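Local coordinates for synaptonemal complex protein 2 (Mus musculus, PDB 5IWZ) that helps build the axial and lateral elements of synaptonemal complexes in meiotic prophase and is required for chromosome synapsis and for fertility, at residues Q173-D184 and E217-R228; F243-F252 and F267-L275. All blocks are in the same frame, centred on the assembly; numbering follows the deposited sequence.

Contact 1: Q173-D184 and E217-R228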
# COMPACT_ATOMS: atom_id res chain seq x y z
N GLN A 173 2.32 0.74 2.72
CA GLN A 173 2.08 1.27 1.37
C GLN A 173 0.67 0.96 0.90
O GLN A 173 0.00 1.81 0.28
CB GLN A 173 3.12 0.72 0.38
CG GLN A 173 4.52 1.28 0.55
CD GLN A 173 5.59 0.58 -0.31
OE1 GLN A 173 5.32 -0.44 -0.96
NE2 GLN A 173 6.80 1.15 -0.33
N GLU A 174 0.20 -0.26 1.16
CA GLU A 174 -1.15 -0.65 0.78
C GLU A 174 -2.20 0.18 1.53
O GLU A 174 -3.17 0.67 0.93
CB GLU A 174 -1.33 -2.15 1.05
CG GLU A 174 -2.77 -2.64 1.02
CD GLU A 174 -3.40 -2.48 -0.34
OE1 GLU A 174 -2.65 -2.31 -1.34
OE2 GLU A 174 -4.65 -2.50 -0.42
N ALA A 175 -2.02 0.36 2.84
CA ALA A 175 -3.00 1.11 3.62
C ALA A 175 -2.99 2.59 3.24
O ALA A 175 -4.06 3.21 3.09
CB ALA A 175 -2.71 0.96 5.11
N LEU A 176 -1.80 3.18 3.11
CA LEU A 176 -1.69 4.59 2.79
C LEU A 176 -2.35 4.90 1.44
O LEU A 176 -3.00 5.93 1.28
CB LEU A 176 -0.22 5.00 2.80
CG LEU A 176 0.16 6.44 2.49
CD1 LEU A 176 -0.66 7.33 3.38
CD2 LEU A 176 1.67 6.66 2.72
N LYS A 177 -2.22 4.00 0.47
CA LYS A 177 -2.79 4.27 -0.84
C LYS A 177 -4.31 4.14 -0.82
O LYS A 177 -5.01 4.91 -1.48
CB LYS A 177 -2.15 3.34 -1.87
CG LYS A 177 -3.05 2.85 -2.96
CD LYS A 177 -2.26 1.96 -3.93
CE LYS A 177 -1.57 0.82 -3.19
NZ LYS A 177 -0.35 0.30 -3.88
N LYS A 178 -4.84 3.18 -0.05
CA LYS A 178 -6.28 3.12 0.13
C LYS A 178 -6.79 4.36 0.84
O LYS A 178 -7.89 4.85 0.53
CB LYS A 178 -6.65 1.86 0.92
CG LYS A 178 -6.46 0.56 0.16
CD LYS A 178 -7.56 0.38 -0.87
CE LYS A 178 -7.57 -1.03 -1.45
NZ LYS A 178 -6.34 -1.32 -2.26
N MET A 179 -6.02 4.91 1.78
CA MET A 179 -6.47 6.12 2.46
C MET A 179 -6.53 7.31 1.51
O MET A 179 -7.49 8.10 1.55
CB MET A 179 -5.57 6.45 3.65
CG MET A 179 -5.89 7.82 4.25
SD MET A 179 -5.12 8.19 5.83
CE MET A 179 -3.45 8.57 5.33
N ASN A 180 -5.51 7.47 0.65
CA ASN A 180 -5.51 8.57 -0.31
C ASN A 180 -6.63 8.42 -1.33
O ASN A 180 -7.20 9.42 -1.77
CB ASN A 180 -4.12 8.68 -0.97
CG ASN A 180 -3.14 9.42 -0.08
OD1 ASN A 180 -3.53 10.37 0.59
ND2 ASN A 180 -1.89 8.97 -0.01
N LEU A 181 -6.98 7.19 -1.69
CA LEU A 181 -8.15 6.96 -2.52
C LEU A 181 -9.44 7.39 -1.82
O LEU A 181 -10.31 8.01 -2.43
CB LEU A 181 -8.20 5.48 -2.91
CG LEU A 181 -9.36 4.95 -3.74
CD1 LEU A 181 -9.20 5.38 -5.18
CD2 LEU A 181 -9.40 3.43 -3.64
N MET A 182 -9.56 7.09 -0.53
CA MET A 182 -10.76 7.49 0.20
C MET A 182 -10.86 9.00 0.32
O MET A 182 -11.94 9.58 0.17
CB MET A 182 -10.77 6.85 1.59
CG MET A 182 -10.80 5.33 1.55
SD MET A 182 -11.09 4.50 3.13
CE MET A 182 -9.92 5.26 4.23
N LEU A 183 -9.74 9.66 0.60
CA LEU A 183 -9.76 11.11 0.66
C LEU A 183 -10.05 11.71 -0.71
O LEU A 183 -10.65 12.79 -0.79
CB LEU A 183 -8.43 11.61 1.21
CG LEU A 183 -8.04 11.11 2.60
CD1 LEU A 183 -6.60 11.47 2.89
CD2 LEU A 183 -8.96 11.72 3.65
N ASP A 184 -9.69 11.00 -1.79
CA ASP A 184 -9.83 11.55 -3.14
C ASP A 184 -11.28 11.86 -3.49
O ASP A 184 -11.58 12.90 -4.09
CB ASP A 184 -9.25 10.59 -4.18
CG ASP A 184 -9.21 11.20 -5.58
OD1 ASP A 184 -8.89 12.40 -5.67
OD2 ASP A 184 -9.50 10.49 -6.57
N GLU A 217 8.15 6.05 -1.80
CA GLU A 217 6.71 5.92 -2.05
C GLU A 217 5.89 6.28 -0.81
O GLU A 217 4.85 6.95 -0.91
CB GLU A 217 6.37 4.49 -2.50
CG GLU A 217 4.85 4.23 -2.56
CD GLU A 217 4.48 2.86 -3.15
OE1 GLU A 217 5.29 2.25 -3.88
OE2 GLU A 217 3.35 2.39 -2.90
N LEU A 218 6.34 5.86 0.36
CA LEU A 218 5.64 6.24 1.58
C LEU A 218 5.78 7.73 1.86
O LEU A 218 4.83 8.36 2.33
CB LEU A 218 6.15 5.40 2.75
CG LEU A 218 5.68 3.95 2.79
CD1 LEU A 218 6.43 3.23 3.88
CD2 LEU A 218 4.13 3.83 3.03
N GLN A 219 6.95 8.32 1.54
CA GLN A 219 7.11 9.76 1.72
C GLN A 219 6.08 10.53 0.91
O GLN A 219 5.45 11.47 1.42
CB GLN A 219 8.53 10.21 1.33
CG GLN A 219 9.64 9.91 2.35
CD GLN A 219 10.99 10.52 1.94
OE1 GLN A 219 11.42 10.38 0.80
NE2 GLN A 219 11.65 11.21 2.88
N VAL A 220 5.89 10.15 -0.35
CA VAL A 220 4.93 10.85 -1.20
C VAL A 220 3.52 10.66 -0.68
O VAL A 220 2.74 11.62 -0.60
CB VAL A 220 5.04 10.38 -2.66
CG1 VAL A 220 4.03 11.15 -3.54
CG2 VAL A 220 6.45 10.54 -3.19
N GLY A 221 3.15 9.42 -0.34
CA GLY A 221 1.79 9.16 0.12
C GLY A 221 1.44 9.92 1.39
O GLY A 221 0.31 10.37 1.56
N ILE A 222 2.41 10.05 2.30
CA ILE A 222 2.18 10.81 3.52
C ILE A 222 2.02 12.29 3.21
O ILE A 222 1.10 12.94 3.69
CB ILE A 222 3.31 10.59 4.53
CG1 ILE A 222 3.27 9.16 5.08
CG2 ILE A 222 3.22 11.66 5.64
CD1 ILE A 222 4.52 8.79 5.86
N VAL A 223 2.96 12.85 2.43
CA VAL A 223 2.81 14.23 1.96
C VAL A 223 1.46 14.40 1.28
O VAL A 223 0.73 15.37 1.53
CB VAL A 223 3.96 14.61 1.01
CG1 VAL A 223 3.66 15.97 0.37
CG2 VAL A 223 5.31 14.66 1.73
N GLU A 224 1.11 13.45 0.41
CA GLU A 224 -0.16 13.53 -0.30
C GLU A 224 -1.33 13.49 0.66
O GLU A 224 -2.28 14.27 0.52
CB GLU A 224 -0.29 12.40 -1.32
CG GLU A 224 -1.69 12.31 -1.94
CD GLU A 224 -1.86 11.14 -2.91
OE1 GLU A 224 -0.87 10.40 -3.14
OE2 GLU A 224 -2.98 10.95 -3.44
N ALA A 225 -1.28 12.60 1.65
CA ALA A 225 -2.36 12.55 2.63
C ALA A 225 -2.46 13.87 3.39
O ALA A 225 -3.55 14.42 3.57
CB ALA A 225 -2.16 11.37 3.59
N LEU A 226 -1.32 14.40 3.84
CA LEU A 226 -1.33 15.65 4.60
C LEU A 226 -1.90 16.79 3.77
O LEU A 226 -2.62 17.64 4.29
CB LEU A 226 0.07 16.00 5.12
CG LEU A 226 0.65 15.06 6.20
CD1 LEU A 226 2.12 15.38 6.48
CD2 LEU A 226 -0.17 15.05 7.50
N CYS A 227 -1.59 16.81 2.47
CA CYS A 227 -2.09 17.90 1.63
C CYS A 227 -3.56 17.71 1.24
O CYS A 227 -4.26 18.71 1.03
CB CYS A 227 -1.21 18.04 0.37
SG CYS A 227 0.49 18.63 0.73
N ARG A 228 -4.04 16.47 1.17
CA ARG A 228 -5.46 16.25 0.94
C ARG A 228 -6.29 16.64 2.16
O ARG A 228 -7.44 17.09 2.01
CB ARG A 228 -5.74 14.79 0.59
CG ARG A 228 -5.06 14.28 -0.67
CD ARG A 228 -5.57 12.88 -1.07
NE ARG A 228 -6.52 13.06 -2.15
CZ ARG A 228 -6.25 12.85 -3.42
NH1 ARG A 228 -5.06 12.39 -3.79
NH2 ARG A 228 -7.19 13.08 -4.33
O HOH W 1 1.49 3.62 -0.93
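The carbonyl oxygen of Gly221 is gripped twice, by Ala225 N within its own helix and, from the opposite face of its plane, by Asn180 ND2, 3.0 Å from Gly221 O. That second bond is almost straight (N-H...O 170°) and lies in the Asn180 amide plane. The amide also stacks flat on the Glu224 carboxylate, with Asn180 CG 3.6 Å from Glu224 CD, while Asn180 OD1 rests against Ala225 CA. An alanine here would remove the amide and is likely to leave Gly221 O with its helical bond alone and Glu224 without its stacking mate. The helices run in the same direction, inclined at 28°, in an array consistent with an armadillo-repeat-like domain, and mesh as knobs into holes: Asn180 sits among Gly221, Glu224, Ala225 and Arg228, Leu176 among Leu218, Gly221, Ile222 and Ala225. With Leu176 CG anti to the backbone N (chi1 180°), CD2 lies 3.5 Å from Gly221 C in the space a beta carbon on Gly221 would need, and touches Leu218 CD2 and Ile222 CG1. Met179 CE packs against Ala225 CB. Earlier in both segments, the Gln173 amide stacks on the Glu217 carboxylate, Gln173 NE2 is held by Asp215, and a water donates to Gln173 O and Glu217 OE2.

Contact 2: F243-F252 and F267-L275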
# COMPACT_ATOMS: atom_id res chain seq x y z
N PHE A 243 7.44 20.52 11.25
CA PHE A 243 8.85 20.31 10.92
C PHE A 243 9.73 21.26 11.72
O PHE A 243 9.71 22.47 11.50
CB PHE A 243 9.07 20.48 9.41
CG PHE A 243 8.20 19.59 8.56
CD1 PHE A 243 8.45 18.22 8.48
CD2 PHE A 243 7.14 20.11 7.84
CE1 PHE A 243 7.65 17.40 7.69
CE2 PHE A 243 6.34 19.30 7.05
CZ PHE A 243 6.60 17.93 6.97
N SER A 244 10.51 20.69 12.65
CA SER A 244 11.36 21.48 13.52
C SER A 244 12.39 22.29 12.73
O SER A 244 12.73 23.42 13.11
CB SER A 244 12.08 20.58 14.53
OG SER A 244 11.16 19.87 15.34
N MET A 245 12.90 21.73 11.63
CA MET A 245 13.96 22.38 10.87
C MET A 245 13.35 23.46 9.96
O MET A 245 12.47 23.17 9.15
CB MET A 245 14.74 21.36 10.04
CG MET A 245 15.62 22.02 8.97
SD MET A 245 16.83 21.00 8.07
CE MET A 245 17.55 20.03 9.38
N ASP A 246 13.84 24.70 10.09
CA ASP A 246 13.29 25.81 9.32
C ASP A 246 13.39 25.55 7.82
O ASP A 246 12.41 25.76 7.08
CB ASP A 246 14.00 27.11 9.68
CG ASP A 246 13.60 27.63 11.05
OD1 ASP A 246 14.00 28.76 11.41
OD2 ASP A 246 12.88 26.90 11.77
N PHE A 247 14.55 25.08 7.35
CA PHE A 247 14.74 24.74 5.95
C PHE A 247 13.63 23.83 5.44
O PHE A 247 13.10 24.03 4.34
CB PHE A 247 16.11 24.08 5.76
CG PHE A 247 16.41 23.68 4.35
CD1 PHE A 247 16.04 22.43 3.86
CD2 PHE A 247 17.12 24.54 3.51
CE1 PHE A 247 16.33 22.05 2.56
CE2 PHE A 247 17.41 24.17 2.20
CZ PHE A 247 17.02 22.92 1.73
N ILE A 248 13.24 22.83 6.23
CA ILE A 248 12.24 21.85 5.79
C ILE A 248 10.83 22.44 5.86
O ILE A 248 10.03 22.27 4.94
CB ILE A 248 12.37 20.56 6.62
CG1 ILE A 248 13.69 19.84 6.27
CG2 ILE A 248 11.14 19.66 6.41
CD1 ILE A 248 14.01 18.64 7.16
N ALA A 249 10.52 23.14 6.95
CA ALA A 249 9.22 23.80 7.06
C ALA A 249 8.99 24.78 5.90
O ALA A 249 7.88 24.85 5.36
CB ALA A 249 9.11 24.53 8.40
N ASN A 250 10.03 25.55 5.53
CA ASN A 250 9.94 26.47 4.39
C ASN A 250 9.62 25.73 3.09
O ASN A 250 8.74 26.15 2.33
CB ASN A 250 11.25 27.26 4.21
CG ASN A 250 11.54 28.22 5.35
OD1 ASN A 250 10.68 28.49 6.20
ND2 ASN A 250 12.77 28.76 5.37
N ALA A 251 10.35 24.66 2.79
CA ALA A 251 10.08 23.91 1.56
C ALA A 251 8.66 23.34 1.55
O ALA A 251 7.98 23.37 0.51
CB ALA A 251 11.10 22.79 1.38
N PHE A 252 8.20 22.82 2.69
CA PHE A 252 6.87 22.22 2.75
C PHE A 252 5.79 23.21 2.37
O PHE A 252 4.90 22.90 1.57
CB PHE A 252 6.61 21.65 4.15
CG PHE A 252 5.34 20.87 4.25
CD1 PHE A 252 5.25 19.58 3.71
CD2 PHE A 252 4.22 21.40 4.89
CE1 PHE A 252 4.07 18.85 3.81
CE2 PHE A 252 3.04 20.68 4.99
CZ PHE A 252 2.97 19.40 4.45
N PHE A 267 10.10 18.98 -3.13
CA PHE A 267 10.16 19.04 -1.67
C PHE A 267 10.94 17.86 -1.09
O PHE A 267 11.83 18.04 -0.25
CB PHE A 267 8.75 19.10 -1.09
CG PHE A 267 8.68 18.80 0.39
CD1 PHE A 267 9.06 19.76 1.33
CD2 PHE A 267 8.19 17.58 0.85
CE1 PHE A 267 8.98 19.50 2.71
CE2 PHE A 267 8.10 17.30 2.23
CZ PHE A 267 8.49 18.25 3.16
N LEU A 268 10.63 16.64 -1.55
CA LEU A 268 11.26 15.48 -0.94
C LEU A 268 12.75 15.42 -1.26
O LEU A 268 13.55 15.02 -0.41
CB LEU A 268 10.55 14.20 -1.40
CG LEU A 268 9.13 14.13 -0.84
CD1 LEU A 268 8.39 12.95 -1.44
CD2 LEU A 268 9.18 14.05 0.69
N ASN A 269 13.13 15.82 -2.48
CA ASN A 269 14.56 15.92 -2.79
C ASN A 269 15.26 16.92 -1.88
O ASN A 269 16.37 16.65 -1.39
CB ASN A 269 14.76 16.28 -4.27
CG ASN A 269 14.69 15.06 -5.19
OD1 ASN A 269 14.30 13.98 -4.76
ND2 ASN A 269 15.08 15.24 -6.46
N LEU A 270 14.62 18.06 -1.61
CA LEU A 270 15.17 19.01 -0.63
C LEU A 270 15.29 18.39 0.76
O LEU A 270 16.34 18.48 1.40
CB LEU A 270 14.30 20.27 -0.57
CG LEU A 270 14.41 21.19 -1.78
CD1 LEU A 270 13.60 22.45 -1.58
CD2 LEU A 270 15.87 21.50 -2.02
N VAL A 271 14.20 17.78 1.25
CA VAL A 271 14.22 17.22 2.60
C VAL A 271 15.31 16.17 2.73
O VAL A 271 16.15 16.23 3.63
CB VAL A 271 12.84 16.65 2.95
CG1 VAL A 271 12.97 15.63 4.07
CG2 VAL A 271 11.92 17.76 3.37
N ASN A 272 15.31 15.19 1.82
CA ASN A 272 16.30 14.12 1.93
C ASN A 272 17.71 14.65 1.72
O ASN A 272 18.67 14.13 2.30
CB ASN A 272 15.97 13.00 0.94
CG ASN A 272 14.67 12.27 1.30
OD1 ASN A 272 14.36 12.07 2.48
ND2 ASN A 272 13.90 11.92 0.27
N GLY A 273 17.85 15.71 0.91
CA GLY A 273 19.16 16.31 0.74
C GLY A 273 19.64 16.97 2.01
O GLY A 273 20.77 16.74 2.45
N ILE A 274 18.79 17.78 2.64
CA ILE A 274 19.23 18.55 3.80
C ILE A 274 19.53 17.64 4.99
O ILE A 274 20.32 17.99 5.86
CB ILE A 274 18.18 19.63 4.18
CG1 ILE A 274 18.85 20.77 4.95
CG2 ILE A 274 17.09 19.04 5.06
CD1 ILE A 274 20.14 21.26 4.32
N LEU A 275 18.90 16.47 5.05
CA LEU A 275 19.14 15.58 6.18
C LEU A 275 20.55 15.00 6.18
O LEU A 275 20.97 14.43 7.19
CB LEU A 275 18.12 14.44 6.19
CG LEU A 275 16.71 14.88 6.60
CD1 LEU A 275 15.77 13.72 6.46
CD2 LEU A 275 16.71 15.40 8.02
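Phe267 presents one ring face to the edge of Phe252, a T-shaped pair with centroids 5.4 Å apart and planes at 65°. Phe252 CD1 points at that face, 3.5 Å from Phe267 CZ, and Phe243 CE2 lies over a face of the Phe252 ring. The opposite face of Phe267 carries Val271 CG2, one turn along its own helix, while the carbonyl oxygen of Ile248 sits at the ring edge, 3.7 Å from Phe267 CE1. The Phe267 side chain thus reaches across to the backbone of the facing helix, where CE1 is 3.4 Å from Phe252 N. A second ring, Phe247, receives Ile274 CG1 over one face in a CH-pi contact, 3.8 Å from the ring centroid, and has Leu270 O at its edge. Ile274 reaches it with CG1 anti to the backbone N (chi1 -156°); this leaves CG2 between the backbone N and the carbonyl carbon, facing Met245 SD (3.6 Å) and Ile248 CG1. Between the two aromatic ends, Ile248 CG2 meets Val271 CG2 at 3.7 Å, the side chains crossing at about a right angle, and the small Ala251 fits its CB between Phe267 CD1 and Leu270 CD1.

The segments belong to the last two helices before the beta-rich part of the chain, and they pack as an antiparallel pair, 176° between directions and 9.6 Å between axes. Helices 216-229 and 197-212 lie beside the buried end, touching Phe267 and Phe243 respectively. No hydrogen bond crosses from one segment to the other, so the pairing probably depends on the fit of ring faces, ring edges and branched aliphatic groups rather than on matched polar groups.

In the fold
Successive along the chain, the contacts meet through helices 216-229 and 260-274: Gln219 NE2 probably donates a hydrogen bond to Asn272 OD1, and Val220 and Val223 pack on Leu268 and Phe267. The centre of contact 1 lies about 9 Å from the centre of the chain, that of contact 2 about 24 Å, yet both are only partly buried. The more central one joins helices running the same way and mixes aliphatic knobs with amide and carboxylate groups and a water; the outlying one joins antiparallel helices through apolar and aromatic side chains, with no hydrogen bond between segments. On another side of helix 260-274, Asn269 and Asn272 touch strand 281-285, where the helical array gives way to the sheets.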